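Local structure of FMN-dependent NADH:quinone oxidoreductase 1 (Bacillus anthracis, 3U7I) at residues Lys35-Asn40 with Lys216-Leu221; Leu102-Phe107 with Val146-Gly151. The protein probably uses one bound FMN per subunit and NADH to reduce electrophilic quinones and to cleave the azo bond of aromatic azo compounds. One frame throughout, in Å; residues are numbered along the deposited sequence.

Contact 1: Lys35-Asn40 with Lys216-Leu221; sequences KELISN and KYIFSL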
# COMPACT_ATOMS: atom_id res chain seq x y z
N LYS C 35 14.63 -15.50 21.15
CA LYS C 35 15.27 -16.81 21.09
C LYS C 35 15.70 -17.36 22.46
O LYS C 35 15.78 -18.57 22.65
CB LYS C 35 16.45 -16.81 20.12
CG LYS C 35 16.06 -16.83 18.64
CD LYS C 35 17.29 -17.04 17.77
CE LYS C 35 17.02 -16.73 16.30
NZ LYS C 35 16.53 -17.88 15.48
N GLU C 36 15.95 -16.47 23.42
CA GLU C 36 16.32 -16.86 24.78
C GLU C 36 15.14 -17.39 25.58
O GLU C 36 15.31 -18.16 26.52
CB GLU C 36 16.87 -15.67 25.56
CG GLU C 36 18.25 -15.21 25.16
CD GLU C 36 18.63 -13.92 25.86
OE1 GLU C 36 18.08 -13.65 26.95
OE2 GLU C 36 19.47 -13.17 25.31
N LEU C 37 13.94 -16.95 25.22
CA LEU C 37 12.75 -17.22 26.03
C LEU C 37 11.82 -18.31 25.47
O LEU C 37 11.11 -18.96 26.24
CB LEU C 37 11.97 -15.92 26.29
CG LEU C 37 12.73 -14.80 27.00
CD1 LEU C 37 11.92 -13.51 26.92
CD2 LEU C 37 13.04 -15.16 28.44
N ILE C 38 11.83 -18.50 24.15
CA ILE C 38 10.94 -19.47 23.52
C ILE C 38 11.22 -20.90 24.00
O ILE C 38 12.37 -21.26 24.27
CB ILE C 38 10.96 -19.42 21.95
CG1 ILE C 38 12.35 -19.71 21.39
CG2 ILE C 38 10.44 -18.08 21.43
CD1 ILE C 38 12.41 -19.54 19.89
N SER C 39 10.16 -21.70 24.10
CA SER C 39 10.29 -23.12 24.43
C SER C 39 10.97 -23.85 23.28
O SER C 39 11.03 -23.35 22.16
CB SER C 39 8.91 -23.73 24.71
OG SER C 39 8.35 -23.17 25.89
N ASN C 40 11.49 -25.04 23.56
CA ASN C 40 12.24 -25.80 22.56
C ASN C 40 11.36 -26.31 21.41
O ASN C 40 11.86 -26.76 20.38
CB ASN C 40 13.02 -26.95 23.22
CG ASN C 40 12.12 -27.91 24.00
OD1 ASN C 40 11.16 -27.49 24.65
ND2 ASN C 40 12.44 -29.20 23.94
N LYS C 216 7.25 -15.55 29.18
CA LYS C 216 8.25 -15.67 30.25
C LYS C 216 8.48 -14.31 30.91
O LYS C 216 8.18 -13.25 30.34
CB LYS C 216 9.58 -16.18 29.68
CG LYS C 216 9.51 -17.50 28.94
CD LYS C 216 9.59 -18.69 29.87
CE LYS C 216 9.55 -20.01 29.10
NZ LYS C 216 10.71 -20.20 28.17
N TYR C 217 9.00 -14.33 32.13
CA TYR C 217 9.41 -13.12 32.80
C TYR C 217 10.89 -13.27 33.15
O TYR C 217 11.28 -14.26 33.76
CB TYR C 217 8.57 -12.86 34.05
CG TYR C 217 8.73 -11.46 34.61
CD1 TYR C 217 7.82 -10.45 34.29
CD2 TYR C 217 9.79 -11.14 35.45
CE1 TYR C 217 7.97 -9.17 34.79
CE2 TYR C 217 9.95 -9.86 35.95
CZ TYR C 217 9.04 -8.88 35.61
OH TYR C 217 9.19 -7.61 36.11
N ILE C 218 11.70 -12.31 32.74
CA ILE C 218 13.13 -12.36 33.06
C ILE C 218 13.49 -11.26 34.06
O ILE C 218 12.98 -10.14 33.98
CB ILE C 218 13.99 -12.31 31.77
CG1 ILE C 218 15.44 -12.68 32.06
CG2 ILE C 218 13.88 -10.96 31.08
CD1 ILE C 218 16.20 -13.09 30.83
N PHE C 219 14.34 -11.60 35.03
CA PHE C 219 14.67 -10.70 36.14
C PHE C 219 16.13 -10.84 36.58
O PHE C 219 16.65 -11.96 36.69
CB PHE C 219 13.71 -10.95 37.32
CG PHE C 219 14.25 -10.53 38.67
CD1 PHE C 219 14.19 -9.20 39.08
CD2 PHE C 219 14.77 -11.46 39.56
CE1 PHE C 219 14.66 -8.82 40.33
CE2 PHE C 219 15.25 -11.08 40.81
CZ PHE C 219 15.20 -9.76 41.20
N SER C 220 16.78 -9.72 36.84
CA SER C 220 18.14 -9.73 37.38
C SER C 220 18.26 -8.78 38.56
O SER C 220 17.66 -7.70 38.57
CB SER C 220 19.16 -9.37 36.31
OG SER C 220 19.23 -10.38 35.32
N LEU C 221 19.03 -9.18 39.57
CA LEU C 221 19.42 -8.28 40.65
C LEU C 221 20.39 -7.24 40.10
O LEU C 221 21.02 -7.45 39.05
CB LEU C 221 20.08 -9.05 41.78
CG LEU C 221 19.19 -9.88 42.71
CD1 LEU C 221 18.45 -10.98 41.96
CD2 LEU C 221 20.03 -10.47 43.84
O HOH W 1 13.92 -20.01 28.26
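In this flavodoxin-like fold, L37 in the last turn of helix 22-37 meets K216 and I218 of the extended tail that leaves helix 195-214, a contact on the protein surface between the C-terminal end of one helix and the segment following another. L37 is the buried residue of the group. Its CB points at the tail and lies 3.9 Å from CG of K216, while its methyl CD2 reaches CB of K216 at 3.8 Å. The two side chains run past each other in opposite directions, which brings the aliphatic part of the lysine over the base of the leucine. L37 also touches S211 and A214 of helix 195-214, so it joins the two helices as well as the tail. I218 adds a looser apolar touch, its CD1 standing 4.5 Å from L37 CD2; the same methyl lies 4.3 Å from OE1 of E36. The lysine chain, as modelled, bends at its second torsion (chi2 -85°) and again at its last (chi4 63°), folding the ammonium back to the end of the helix. There NZ is placed to donate to the backbone O of L37, but the separation is too short for a normal hydrogen bond, and the exact position of the lysine tip is therefore doubtful. A weak bond from NZ of K216 to a water is equally uncertain; the firmer half of that link is the bond the water donates to O of E36 at 2.9 Å.

Contact 2: Leu102-Phe107 with Val146-Gly151; sequences LPLHNF and VIQASG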
# COMPACT_ATOMS: atom_id res chain seq x y z
N LEU C 102 9.15 -3.19 9.09
CA LEU C 102 9.04 -2.26 7.97
C LEU C 102 9.55 -0.88 8.32
O LEU C 102 9.45 -0.44 9.48
CB LEU C 102 7.58 -2.13 7.51
CG LEU C 102 6.63 -1.37 8.44
CD1 LEU C 102 5.39 -0.90 7.68
CD2 LEU C 102 6.26 -2.25 9.63
N PRO C 103 10.12 -0.19 7.32
CA PRO C 103 10.30 1.26 7.37
C PRO C 103 9.01 1.92 6.89
O PRO C 103 8.41 1.44 5.92
CB PRO C 103 11.43 1.51 6.38
CG PRO C 103 11.30 0.42 5.38
CD PRO C 103 10.75 -0.78 6.13
N LEU C 104 8.58 2.97 7.56
CA LEU C 104 7.42 3.73 7.12
C LEU C 104 7.88 4.78 6.12
O LEU C 104 8.60 5.72 6.48
CB LEU C 104 6.73 4.42 8.31
CG LEU C 104 5.49 5.25 7.97
CD1 LEU C 104 4.43 4.38 7.30
CD2 LEU C 104 4.93 5.92 9.21
N HIS C 105 7.48 4.60 4.86
CA HIS C 105 7.74 5.61 3.85
C HIS C 105 6.44 6.00 3.19
O HIS C 105 5.68 5.14 2.72
CB HIS C 105 8.73 5.11 2.79
CG HIS C 105 9.28 6.21 1.93
ND1 HIS C 105 9.77 7.40 2.44
CD2 HIS C 105 9.40 6.31 0.58
CE1 HIS C 105 10.17 8.17 1.45
NE2 HIS C 105 9.96 7.54 0.31
N ASN C 106 6.17 7.30 3.16
CA ASN C 106 4.96 7.83 2.53
C ASN C 106 3.64 7.27 3.10
O ASN C 106 2.68 7.04 2.37
CB ASN C 106 5.05 7.67 1.01
CG ASN C 106 6.20 8.47 0.44
OD1 ASN C 106 6.52 9.55 0.93
ND2 ASN C 106 6.86 7.93 -0.58
N PHE C 107 3.65 7.07 4.42
CA PHE C 107 2.44 6.88 5.24
C PHE C 107 1.61 5.64 4.92
O PHE C 107 0.41 5.63 5.20
CB PHE C 107 1.56 8.13 5.20
CG PHE C 107 2.29 9.39 5.55
CD1 PHE C 107 2.51 9.73 6.87
CD2 PHE C 107 2.76 10.23 4.55
CE1 PHE C 107 3.18 10.90 7.20
CE2 PHE C 107 3.44 11.39 4.87
CZ PHE C 107 3.64 11.73 6.19
N VAL C 146 4.34 -5.74 15.20
CA VAL C 146 4.85 -4.93 14.10
C VAL C 146 6.00 -4.07 14.60
O VAL C 146 5.88 -3.40 15.62
CB VAL C 146 3.74 -4.04 13.51
CG1 VAL C 146 4.31 -3.12 12.43
CG2 VAL C 146 2.61 -4.88 12.95
N ILE C 147 7.13 -4.11 13.89
CA ILE C 147 8.28 -3.27 14.23
C ILE C 147 8.43 -2.21 13.14
O ILE C 147 8.86 -2.51 12.02
CB ILE C 147 9.59 -4.10 14.35
CG1 ILE C 147 9.50 -5.03 15.57
CG2 ILE C 147 10.79 -3.18 14.47
CD1 ILE C 147 10.65 -6.02 15.67
N GLN C 148 8.11 -0.96 13.47
CA GLN C 148 8.10 0.12 12.48
C GLN C 148 9.05 1.27 12.82
O GLN C 148 8.94 1.86 13.90
CB GLN C 148 6.67 0.68 12.33
CG GLN C 148 6.53 1.90 11.40
CD GLN C 148 5.09 2.38 11.30
OE1 GLN C 148 4.33 1.93 10.43
NE2 GLN C 148 4.70 3.30 12.18
N ALA C 149 9.97 1.57 11.91
CA ALA C 149 10.86 2.72 12.05
C ALA C 149 10.33 3.85 11.20
O ALA C 149 9.96 3.62 10.04
CB ALA C 149 12.28 2.37 11.62
N SER C 150 10.30 5.06 11.75
CA SER C 150 9.75 6.21 11.02
C SER C 150 10.52 7.47 11.32
O SER C 150 11.04 7.64 12.43
CB SER C 150 8.26 6.40 11.34
OG SER C 150 8.03 6.66 12.72
N GLY C 151 10.58 8.36 10.34
CA GLY C 151 11.20 9.66 10.52
C GLY C 151 10.41 10.53 11.48
O GLY C 151 10.99 11.17 12.35
O HOH W 2 9.39 7.92 7.83
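L104 and Q148 both hold CG opposite the backbone N (chi1 -180° and 175°), and these torsions lay the glutamine chain against the leucine: Q148 CG is 4.0 Å from L104 CB, and Q148 NE2 is 4.0 Å from L104 CD2. L102, with CG lying between its backbone N and carbonyl carbon, sends CD2 to V146 CG1 at 3.5 Å. L102 and Q148 pair where strands 97-103 and 143-149 run parallel in the central sheet of the flavodoxin-like fold. L102 N donates to I147 O at 3.0 Å, A149 N returns a bond to L102 O at 3.2 Å, and L104 N continues the ladder to A149 O at 2.9 Å, nearly straight at 175°. Beyond it a water joins L104 O to G151 N. On the face of P103 and A149, A149 packs on V22 and S23, both predicted to bind FMN. On the face of L102 and Q148, the buried glutamine amide is satisfied by S166 and E164, which fix its rotation. The bonding of these two interior strands thus continues to their C-terminal ends, beside the probable flavin site.

Overall arrangement
The two contacts lie far apart in one flavodoxin-like domain, with centres 28 Å apart and nearest atoms about 12 Å apart. Along the chain, 35-40 comes first, then both segments of contact 2, and 216-221 last, so contact 1 joins the end of the first helix to the segment after the last one, with contact 2 between them in sequence. Contact 2 sits in the five-stranded parallel sheet, where strands 97-103 and 143-149 are neighbours; contact 1 lies at the surface, where helix 22-37 ends and the chain leaves helix 195-214. Helix 22-37 relates the two: residues near its start pack on A149 beside the predicted FMN site, while its far end carries contact 1, away from that site.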